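PDB 2FZ2: capsid protein from Turnip yellow mosaic virus, which self-assembles into a T=3 icosahedral capsid of 180 copies that encloses the single-stranded RNA genome. Local coordinates for residues H68-H79 and C169-H180; S100-T108 and S150-T158. One frame throughout, in Å; residues are numbered along the deposited sequence.

Interactions 1 and 2 lie on the two facing sheets of one coat-protein jelly roll, their centres about 17 Å apart. Interaction 1 zips strands 68-79 and 169-180 together within one sheet; interaction 2 lays the 100-108 loop over strand 151-158 of the other. The sheets meet through side chains: L74 CD2 packs on P151 CB at 4.0 Å, and V76 CG1 on L153 CD1 at 4.1 Å. Strand 151-158 thus has two working faces, P151 and L153 turned into the sandwich, K152, L154 and S156 turned to the loop. Along the chain interaction 2 is nested within the loop closed by interaction 1. Each contact comes to about 14 Å from the bound RNA at its nearest atom.

Interaction 1 of 2, residues H68-H79 and C169-H180; sequences HASLESLWVTIH and CIITVSGTLSMH
H79 and I170 form a hydrogen-bonded pair near one end of the antiparallel pairing of strands 68-79 and 169-180. From H79 CB, 3.5 Å from I170 O, the side chain crosses that of T172 at about a right angle. A chi1 of -56° sets CG beside the backbone N, and the ring's turn (chi2 82°) points ND1 at I170 O, a hydrogen bond of 3.1 Å. That oxygen lies in the ring plane, whereas ND1 stands above the carbonyl plane; H79 N also reaches I170 O, at 2.6 Å, so two donors grip it. Histidine suits the place because ND1 adds a side-chain N-H to the backbone one. At the tip, CE1 meets T172 CG2 at 3.3 Å, and T77 CG2 lies over one ring face, toward its rim. W75 lays one indole face over S174 O and G175 N. At E72 and S73 a classic beta bulge makes both N-H groups share T176 O. Beyond it H68, its ND1 hydrogen-bonded to D143 OD2, forms a backbone hydrogen-bonded pair with H180. Branched V76, I171 and V173 line the inner face, where W95 of strand 89-97 meets V76 and V173. Strand 128-131 flanks 73-79, and strand 30-42 flanks 169-180.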
loop_
_atom_site.group_PDB
_atom_site.type_symbol
_atom_site.label_atom_id
_atom_site.label_comp_id
_atom_site.label_asym_id
_atom_site.label_seq_id
_atom_site.Cartn_x
_atom_site.Cartn_y
_atom_site.Cartn_z
ATOM N N HIS D 68 116.158 -2.324 25.046
ATOM C CA HIS D 68 115.343 -2.947 26.087
ATOM C C HIS D 68 115.216 -4.427 25.877
ATOM O O HIS D 68 115.196 -4.899 24.738
ATOM C CB HIS D 68 113.936 -2.375 26.140
ATOM C CG HIS D 68 113.886 -0.896 25.992
ATOM N ND1 HIS D 68 113.851 -0.046 27.074
ATOM C CD2 HIS D 68 113.877 -0.112 24.891
ATOM C CE1 HIS D 68 113.823 1.203 26.646
ATOM N NE2 HIS D 68 113.838 1.189 25.325
ATOM N N ALA D 69 115.098 -5.143 26.995
ATOM C CA ALA D 69 114.965 -6.590 26.998
ATOM C C ALA D 69 114.564 -7.101 28.376
ATOM O O ALA D 69 115.310 -6.941 29.342
ATOM C CB ALA D 69 116.266 -7.221 26.593
ATOM N N SER D 70 113.380 -7.712 28.436
ATOM C CA SER D 70 112.816 -8.296 29.650
ATOM C C SER D 70 113.010 -9.801 29.565
ATOM O O SER D 70 113.389 -10.313 28.526
ATOM C CB SER D 70 111.314 -8.006 29.732
ATOM O OG SER D 70 111.022 -6.877 30.544
ATOM N N LEU D 71 112.723 -10.507 30.653
ATOM C CA LEU D 71 112.855 -11.966 30.713
ATOM C C LEU D 71 111.501 -12.649 30.615
ATOM O O LEU D 71 110.685 -12.520 31.529
ATOM C CB LEU D 71 113.480 -12.358 32.032
ATOM C CG LEU D 71 114.984 -12.448 31.942
ATOM C CD1 LEU D 71 115.611 -12.648 33.313
ATOM C CD2 LEU D 71 115.293 -13.600 31.029
ATOM N N GLU D 72 111.254 -13.388 29.536
ATOM C CA GLU D 72 109.956 -14.050 29.383
ATOM C C GLU D 72 109.779 -15.262 30.305
ATOM O O GLU D 72 108.686 -15.498 30.837
ATOM C CB GLU D 72 109.726 -14.463 27.921
ATOM C CG GLU D 72 108.324 -14.136 27.375
ATOM C CD GLU D 72 108.112 -12.641 27.093
ATOM O OE1 GLU D 72 108.765 -11.791 27.748
ATOM O OE2 GLU D 72 107.281 -12.316 26.208
ATOM N N SER D 73 110.849 -16.028 30.491
ATOM C CA SER D 73 110.810 -17.197 31.357
ATOM C C SER D 73 112.226 -17.511 31.812
ATOM O O SER D 73 113.192 -17.306 31.076
ATOM C CB SER D 73 110.201 -18.397 30.621
ATOM O OG SER D 73 110.800 -18.609 29.347
ATOM N N LEU D 74 112.358 -18.014 33.029
ATOM C CA LEU D 74 113.682 -18.304 33.544
ATOM C C LEU D 74 113.647 -19.360 34.627
ATOM O O LEU D 74 112.779 -19.334 35.494
ATOM C CB LEU D 74 114.289 -17.026 34.114
ATOM C CG LEU D 74 115.456 -17.231 35.068
ATOM C CD1 LEU D 74 116.632 -17.706 34.245
ATOM C CD2 LEU D 74 115.800 -15.949 35.811
ATOM N N TRP D 75 114.596 -20.284 34.579
ATOM C CA TRP D 75 114.669 -21.318 35.588
ATOM C C TRP D 75 116.084 -21.823 35.657
ATOM O O TRP D 75 116.920 -21.476 34.835
ATOM C CB TRP D 75 113.746 -22.483 35.253
ATOM C CG TRP D 75 114.203 -23.260 34.065
ATOM C CD1 TRP D 75 115.079 -24.309 34.051
ATOM C CD2 TRP D 75 113.835 -23.028 32.707
ATOM N NE1 TRP D 75 115.282 -24.744 32.760
ATOM C CE2 TRP D 75 114.529 -23.971 31.917
ATOM C CE3 TRP D 75 112.987 -22.110 32.076
ATOM C CZ2 TRP D 75 114.398 -24.021 30.536
ATOM C CZ3 TRP D 75 112.857 -22.160 30.701
ATOM C CH2 TRP D 75 113.559 -23.107 29.947
ATOM N N VAL D 76 116.340 -22.664 36.645
ATOM C CA VAL D 76 117.654 -23.234 36.826
ATOM C C VAL D 76 117.491 -24.738 36.880
ATOM O O VAL D 76 116.526 -25.259 37.448
ATOM C CB VAL D 76 118.269 -22.765 38.135
ATOM C CG1 VAL D 76 117.240 -22.897 39.243
ATOM C CG2 VAL D 76 119.518 -23.572 38.450
ATOM N N THR D 77 118.443 -25.439 36.287
ATOM C CA THR D 77 118.398 -26.881 36.265
ATOM C C THR D 77 119.596 -27.508 36.948
ATOM O O THR D 77 120.732 -27.045 36.808
ATOM C CB THR D 77 118.410 -27.424 34.845
ATOM O OG1 THR D 77 117.640 -26.585 33.966
ATOM C CG2 THR D 77 117.897 -28.831 34.858
ATOM N N ILE D 78 119.345 -28.569 37.696
ATOM C CA ILE D 78 120.434 -29.279 38.332
ATOM C C ILE D 78 120.539 -30.552 37.532
ATOM O O ILE D 78 119.575 -31.315 37.451
ATOM C CB ILE D 78 120.120 -29.663 39.757
ATOM C CG1 ILE D 78 119.649 -28.439 40.522
ATOM C CG2 ILE D 78 121.340 -30.306 40.385
ATOM C CD1 ILE D 78 119.926 -28.488 42.003
ATOM N N HIS D 79 121.691 -30.781 36.922
ATOM C CA HIS D 79 121.860 -31.976 36.123
ATOM C C HIS D 79 122.768 -32.902 36.857
ATOM O O HIS D 79 123.957 -32.636 37.000
ATOM C CB HIS D 79 122.455 -31.629 34.776
ATOM C CG HIS D 79 121.661 -30.619 34.019
ATOM N ND1 HIS D 79 121.776 -29.264 34.249
ATOM C CD2 HIS D 79 120.747 -30.761 33.030
ATOM C CE1 HIS D 79 120.968 -28.614 33.432
ATOM N NE2 HIS D 79 120.332 -29.498 32.683
ATOM N N CYS D 169 127.399 -32.930 39.711
ATOM C CA CYS D 169 126.273 -32.367 39.009
ATOM C C CYS D 169 126.565 -31.000 38.435
ATOM O O CYS D 169 127.421 -30.249 38.931
ATOM C CB CYS D 169 125.062 -32.302 39.930
ATOM S SG CYS D 169 125.250 -31.098 41.232
ATOM N N ILE D 170 125.829 -30.701 37.373
ATOM C CA ILE D 170 125.953 -29.455 36.657
ATOM C C ILE D 170 124.755 -28.585 36.850
ATOM O O ILE D 170 123.611 -29.047 36.789
ATOM C CB ILE D 170 126.048 -29.688 35.189
ATOM C CG1 ILE D 170 126.760 -31.014 34.939
ATOM C CG2 ILE D 170 126.683 -28.486 34.540
ATOM C CD1 ILE D 170 128.120 -30.869 34.361
ATOM N N ILE D 171 125.015 -27.307 37.060
ATOM C CA ILE D 171 123.923 -26.411 37.240
ATOM C C ILE D 171 123.946 -25.379 36.169
ATOM O O ILE D 171 124.912 -24.646 36.016
ATOM C CB ILE D 171 123.986 -25.742 38.569
ATOM C CG1 ILE D 171 123.529 -26.730 39.634
ATOM C CG2 ILE D 171 123.070 -24.533 38.565
ATOM C CD1 ILE D 171 124.510 -26.926 40.731
ATOM N N THR D 172 122.870 -25.356 35.407
ATOM C CA THR D 172 122.733 -24.407 34.339
ATOM C C THR D 172 121.453 -23.689 34.596
ATOM O O THR D 172 120.530 -24.199 35.233
ATOM C CB THR D 172 122.607 -25.072 32.963
ATOM O OG1 THR D 172 121.224 -25.342 32.678
ATOM C CG2 THR D 172 123.377 -26.351 32.942
ATOM N N VAL D 173 121.406 -22.483 34.090
ATOM C CA VAL D 173 120.230 -21.708 34.222
ATOM C C VAL D 173 119.859 -21.458 32.775
ATOM O O VAL D 173 120.729 -21.303 31.922
ATOM C CB VAL D 173 120.546 -20.434 34.952
ATOM C CG1 VAL D 173 120.942 -19.371 33.978
ATOM C CG2 VAL D 173 119.352 -20.022 35.774
ATOM N N SER D 174 118.573 -21.452 32.485
ATOM C CA SER D 174 118.141 -21.232 31.127
ATOM C C SER D 174 116.842 -20.461 31.156
ATOM O O SER D 174 116.190 -20.331 32.199
ATOM C CB SER D 174 117.954 -22.573 30.423
ATOM O OG SER D 174 118.417 -23.621 31.263
ATOM N N GLY D 175 116.477 -19.941 29.999
ATOM C CA GLY D 175 115.259 -19.170 29.879
ATOM C C GLY D 175 115.262 -18.494 28.525
ATOM O O GLY D 175 116.070 -18.818 27.647
ATOM N N THR D 176 114.362 -17.544 28.342
ATOM C CA THR D 176 114.284 -16.839 27.079
ATOM C C THR D 176 113.876 -15.394 27.363
ATOM O O THR D 176 113.125 -15.125 28.308
ATOM C CB THR D 176 113.273 -17.546 26.118
ATOM O OG1 THR D 176 112.294 -16.608 25.662
ATOM C CG2 THR D 176 112.571 -18.712 26.824
ATOM N N LEU D 177 114.386 -14.457 26.572
ATOM C CA LEU D 177 114.050 -13.055 26.794
ATOM C C LEU D 177 113.567 -12.348 25.529
ATOM O O LEU D 177 113.858 -12.780 24.413
ATOM C CB LEU D 177 115.258 -12.317 27.399
ATOM C CG LEU D 177 116.616 -12.864 26.985
ATOM C CD1 LEU D 177 116.782 -12.505 25.562
ATOM C CD2 LEU D 177 117.749 -12.299 27.787
ATOM N N SER D 178 112.802 -11.277 25.715
ATOM C CA SER D 178 112.283 -10.503 24.600
ATOM C C SER D 178 113.043 -9.186 24.523
ATOM O O SER D 178 113.454 -8.635 25.540
ATOM C CB SER D 178 110.801 -10.206 24.805
ATOM O OG SER D 178 110.636 -8.893 25.324
ATOM N N MET D 179 113.224 -8.665 23.323
ATOM C CA MET D 179 113.932 -7.408 23.202
ATOM C C MET D 179 113.445 -6.600 22.023
ATOM O O MET D 179 112.822 -7.136 21.097
ATOM C CB MET D 179 115.426 -7.661 23.063
ATOM C CG MET D 179 115.768 -8.887 22.254
ATOM S SD MET D 179 117.276 -9.631 22.872
ATOM C CE MET D 179 118.140 -10.014 21.342
ATOM N N HIS D 180 113.725 -5.302 22.075
ATOM C CA HIS D 180 113.345 -4.404 21.007
ATOM C C HIS D 180 114.182 -3.143 21.056
ATOM O O HIS D 180 115.074 -3.013 21.907
ATOM C CB HIS D 180 111.848 -4.074 21.084
ATOM C CG HIS D 180 111.425 -3.375 22.343
ATOM N ND1 HIS D 180 112.309 -2.754 23.196
ATOM C CD2 HIS D 180 110.191 -3.163 22.863
ATOM C CE1 HIS D 180 111.637 -2.188 24.185
ATOM N NE2 HIS D 180 110.351 -2.422 24.007
#

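Interaction 2 of 2, residues S100-T108 and S150-T158; sequences SPVTPTQIT and SPKLLISIT
Loop-on-sheet packing, largely apolar and closed at one end by a lysine, joins residues 100-108 to strand 151-158. The loop leaves strand 89-97 and returns to strand 114-118, lying over the face of their four-stranded sheet that is turned away from the partner sheet. L154 lies at the centre of the contact. Its CG is anti to the carbonyl carbon (chi1 -66°), and the two methyls divide the loop between them: CD1 comes to 4.2 Å from V102 CB, while CD2 meets P104 CD at 3.8 Å, the two side chains crossing at about a right angle. A forked side chain suits a place between two apolar neighbours. P104 also sets CB 3.5 Å from I155 O, a compact ring lying close to the strand backbone. I107 points toward the strand, its CD1 3.9 Å from S156 CB; the small serine lets this methyl approach. The 3-10 turn at 104-105 brings P104 and I107 to the same side, with I107 N hydrogen-bonded to P104 O. At the other end K152 has CG anti to the backbone N (chi1 -176°), and its chain, bent at chi3, delivers NZ to a hydrogen bond with S100 O at 3.3 Å, nearly in line with the carbonyl. A long aliphatic chain ending in a donor spans the wider gap, while S100 OG hydrogen-bonds to I184 O of a neighbouring subunit. Such a loop folded onto one sheet of a beta sandwich fits the jelly-roll fold of icosahedral plant virus coat proteins, in which such loops also make subunit contacts.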
loop_
_atom_site.group_PDB
_atom_site.type_symbol
_atom_site.label_atom_id
_atom_site.label_comp_id
_atom_site.label_asym_id
_atom_site.label_seq_id
_atom_site.Cartn_x
_atom_site.Cartn_y
_atom_site.Cartn_z
ATOM N N SER D 100 118.237 -8.055 47.412
ATOM C CA SER D 100 118.242 -8.806 48.654
ATOM C C SER D 100 119.680 -9.145 48.992
ATOM O O SER D 100 120.392 -9.776 48.211
ATOM C CB SER D 100 117.434 -10.075 48.534
ATOM O OG SER D 100 117.209 -10.568 49.836
ATOM N N PRO D 101 120.112 -8.761 50.190
ATOM C CA PRO D 101 121.473 -8.981 50.680
ATOM C C PRO D 101 121.751 -10.368 51.199
ATOM O O PRO D 101 122.754 -10.572 51.889
ATOM C CB PRO D 101 121.599 -7.966 51.788
ATOM C CG PRO D 101 120.207 -7.980 52.388
ATOM C CD PRO D 101 119.267 -8.129 51.218
ATOM N N VAL D 102 120.881 -11.325 50.901
ATOM C CA VAL D 102 121.135 -12.661 51.408
ATOM C C VAL D 102 122.262 -13.343 50.699
ATOM O O VAL D 102 122.538 -13.094 49.516
ATOM C CB VAL D 102 119.939 -13.567 51.317
ATOM C CG1 VAL D 102 119.616 -14.081 52.700
ATOM C CG2 VAL D 102 118.777 -12.832 50.728
ATOM N N THR D 103 122.925 -14.201 51.448
ATOM C CA THR D 103 124.038 -14.938 50.921
ATOM C C THR D 103 123.616 -16.402 50.925
ATOM O O THR D 103 122.770 -16.810 51.719
ATOM C CB THR D 103 125.292 -14.689 51.797
ATOM O OG1 THR D 103 126.090 -15.876 51.882
ATOM C CG2 THR D 103 124.880 -14.270 53.190
ATOM N N PRO D 104 124.169 -17.204 50.010
ATOM C CA PRO D 104 123.832 -18.628 49.932
ATOM C C PRO D 104 123.876 -19.359 51.280
ATOM O O PRO D 104 123.131 -20.315 51.504
ATOM C CB PRO D 104 124.861 -19.176 48.951
ATOM C CG PRO D 104 125.191 -18.007 48.079
ATOM C CD PRO D 104 125.139 -16.809 48.973
ATOM N N THR D 105 124.756 -18.913 52.168
ATOM C CA THR D 105 124.891 -19.514 53.491
ATOM C C THR D 105 123.551 -19.541 54.221
ATOM O O THR D 105 123.227 -20.482 54.953
ATOM C CB THR D 105 125.878 -18.714 54.359
ATOM O OG1 THR D 105 126.852 -18.070 53.524
ATOM C CG2 THR D 105 126.577 -19.635 55.342
ATOM N N GLN D 106 122.770 -18.495 54.006
ATOM C CA GLN D 106 121.485 -18.374 54.659
ATOM C C GLN D 106 120.285 -18.678 53.774
ATOM O O GLN D 106 119.244 -18.042 53.903
ATOM C CB GLN D 106 121.348 -16.964 55.234
ATOM C CG GLN D 106 121.899 -15.865 54.340
ATOM C CD GLN D 106 122.605 -14.785 55.127
ATOM O OE1 GLN D 106 122.185 -13.623 55.129
ATOM N NE2 GLN D 106 123.691 -15.160 55.802
ATOM N N ILE D 107 120.409 -19.655 52.889
ATOM C CA ILE D 107 119.287 -19.984 52.017
ATOM C C ILE D 107 118.132 -20.511 52.855
ATOM O O ILE D 107 116.954 -20.204 52.639
ATOM C CB ILE D 107 119.668 -21.064 50.998
ATOM C CG1 ILE D 107 120.624 -20.477 49.954
ATOM C CG2 ILE D 107 118.406 -21.608 50.334
ATOM C CD1 ILE D 107 120.976 -21.416 48.822
ATOM N N THR D 108 118.494 -21.309 53.834
ATOM C CA THR D 108 117.528 -21.909 54.710
ATOM C C THR D 108 116.835 -20.939 55.664
ATOM O O THR D 108 115.821 -21.292 56.250
ATOM C CB THR D 108 118.203 -23.004 55.483
ATOM O OG1 THR D 108 119.601 -22.694 55.618
ATOM C CG2 THR D 108 118.084 -24.282 54.719
ATOM N N SER D 150 116.326 -7.137 39.710
ATOM C CA SER D 150 116.347 -8.149 38.651
ATOM C C SER D 150 116.662 -9.460 39.365
ATOM O O SER D 150 117.129 -9.464 40.509
ATOM C CB SER D 150 117.447 -7.853 37.634
ATOM O OG SER D 150 118.288 -6.826 38.134
ATOM N N PRO D 151 116.418 -10.589 38.706
ATOM C CA PRO D 151 116.683 -11.891 39.317
ATOM C C PRO D 151 118.136 -12.136 39.649
ATOM O O PRO D 151 119.039 -11.778 38.873
ATOM C CB PRO D 151 116.158 -12.878 38.293
ATOM C CG PRO D 151 115.226 -12.062 37.435
ATOM C CD PRO D 151 115.854 -10.722 37.363
ATOM N N LYS D 152 118.330 -12.750 40.814
ATOM C CA LYS D 152 119.636 -13.105 41.368
ATOM C C LYS D 152 119.492 -14.558 41.797
ATOM O O LYS D 152 118.497 -14.930 42.411
ATOM C CB LYS D 152 119.941 -12.233 42.596
ATOM C CG LYS D 152 121.319 -12.402 43.258
ATOM C CD LYS D 152 121.322 -11.750 44.663
ATOM C CE LYS D 152 122.623 -10.996 44.990
ATOM N NZ LYS D 152 122.905 -10.899 46.475
ATOM N N LEU D 153 120.468 -15.393 41.482
ATOM C CA LEU D 153 120.345 -16.784 41.873
ATOM C C LEU D 153 121.363 -17.180 42.921
ATOM O O LEU D 153 122.558 -16.898 42.789
ATOM C CB LEU D 153 120.480 -17.692 40.661
ATOM C CG LEU D 153 120.520 -19.174 41.004
ATOM C CD1 LEU D 153 119.113 -19.730 41.035
ATOM C CD2 LEU D 153 121.347 -19.895 39.982
ATOM N N LEU D 154 120.881 -17.845 43.962
ATOM C CA LEU D 154 121.737 -18.277 45.047
ATOM C C LEU D 154 121.894 -19.773 45.040
ATOM O O LEU D 154 120.896 -20.492 45.037
ATOM C CB LEU D 154 121.135 -17.845 46.374
ATOM C CG LEU D 154 121.103 -16.331 46.546
ATOM C CD1 LEU D 154 120.515 -15.956 47.889
ATOM C CD2 LEU D 154 122.514 -15.803 46.430
ATOM N N ILE D 155 123.137 -20.241 45.047
ATOM C CA ILE D 155 123.397 -21.683 45.067
ATOM C C ILE D 155 124.378 -22.075 46.159
ATOM O O ILE D 155 125.421 -21.435 46.330
ATOM C CB ILE D 155 124.006 -22.195 43.758
ATOM C CG1 ILE D 155 123.104 -21.863 42.574
ATOM C CG2 ILE D 155 124.218 -23.680 43.862
ATOM C CD1 ILE D 155 121.769 -22.484 42.666
ATOM N N SER D 156 124.067 -23.151 46.871
ATOM C CA SER D 156 124.944 -23.605 47.935
ATOM C C SER D 156 125.275 -25.074 47.735
ATOM O O SER D 156 124.382 -25.897 47.517
ATOM C CB SER D 156 124.265 -23.383 49.298
ATOM O OG SER D 156 123.840 -24.603 49.899
ATOM N N ILE D 157 126.559 -25.407 47.796
ATOM C CA ILE D 157 126.970 -26.793 47.630
ATOM C C ILE D 157 127.662 -27.299 48.875
ATOM O O ILE D 157 128.525 -26.621 49.440
ATOM C CB ILE D 157 127.943 -26.969 46.456
ATOM C CG1 ILE D 157 127.317 -26.442 45.172
ATOM C CG2 ILE D 157 128.277 -28.430 46.271
ATOM C CD1 ILE D 157 125.977 -27.007 44.896
ATOM N N THR D 158 127.275 -28.494 49.305
ATOM C CA THR D 158 127.873 -29.115 50.476
ATOM C C THR D 158 128.284 -30.493 49.981
ATOM O O THR D 158 127.439 -31.370 49.804
ATOM C CB THR D 158 126.846 -29.216 51.632
ATOM O OG1 THR D 158 126.015 -28.041 51.654
ATOM C CG2 THR D 158 127.561 -29.334 52.961
#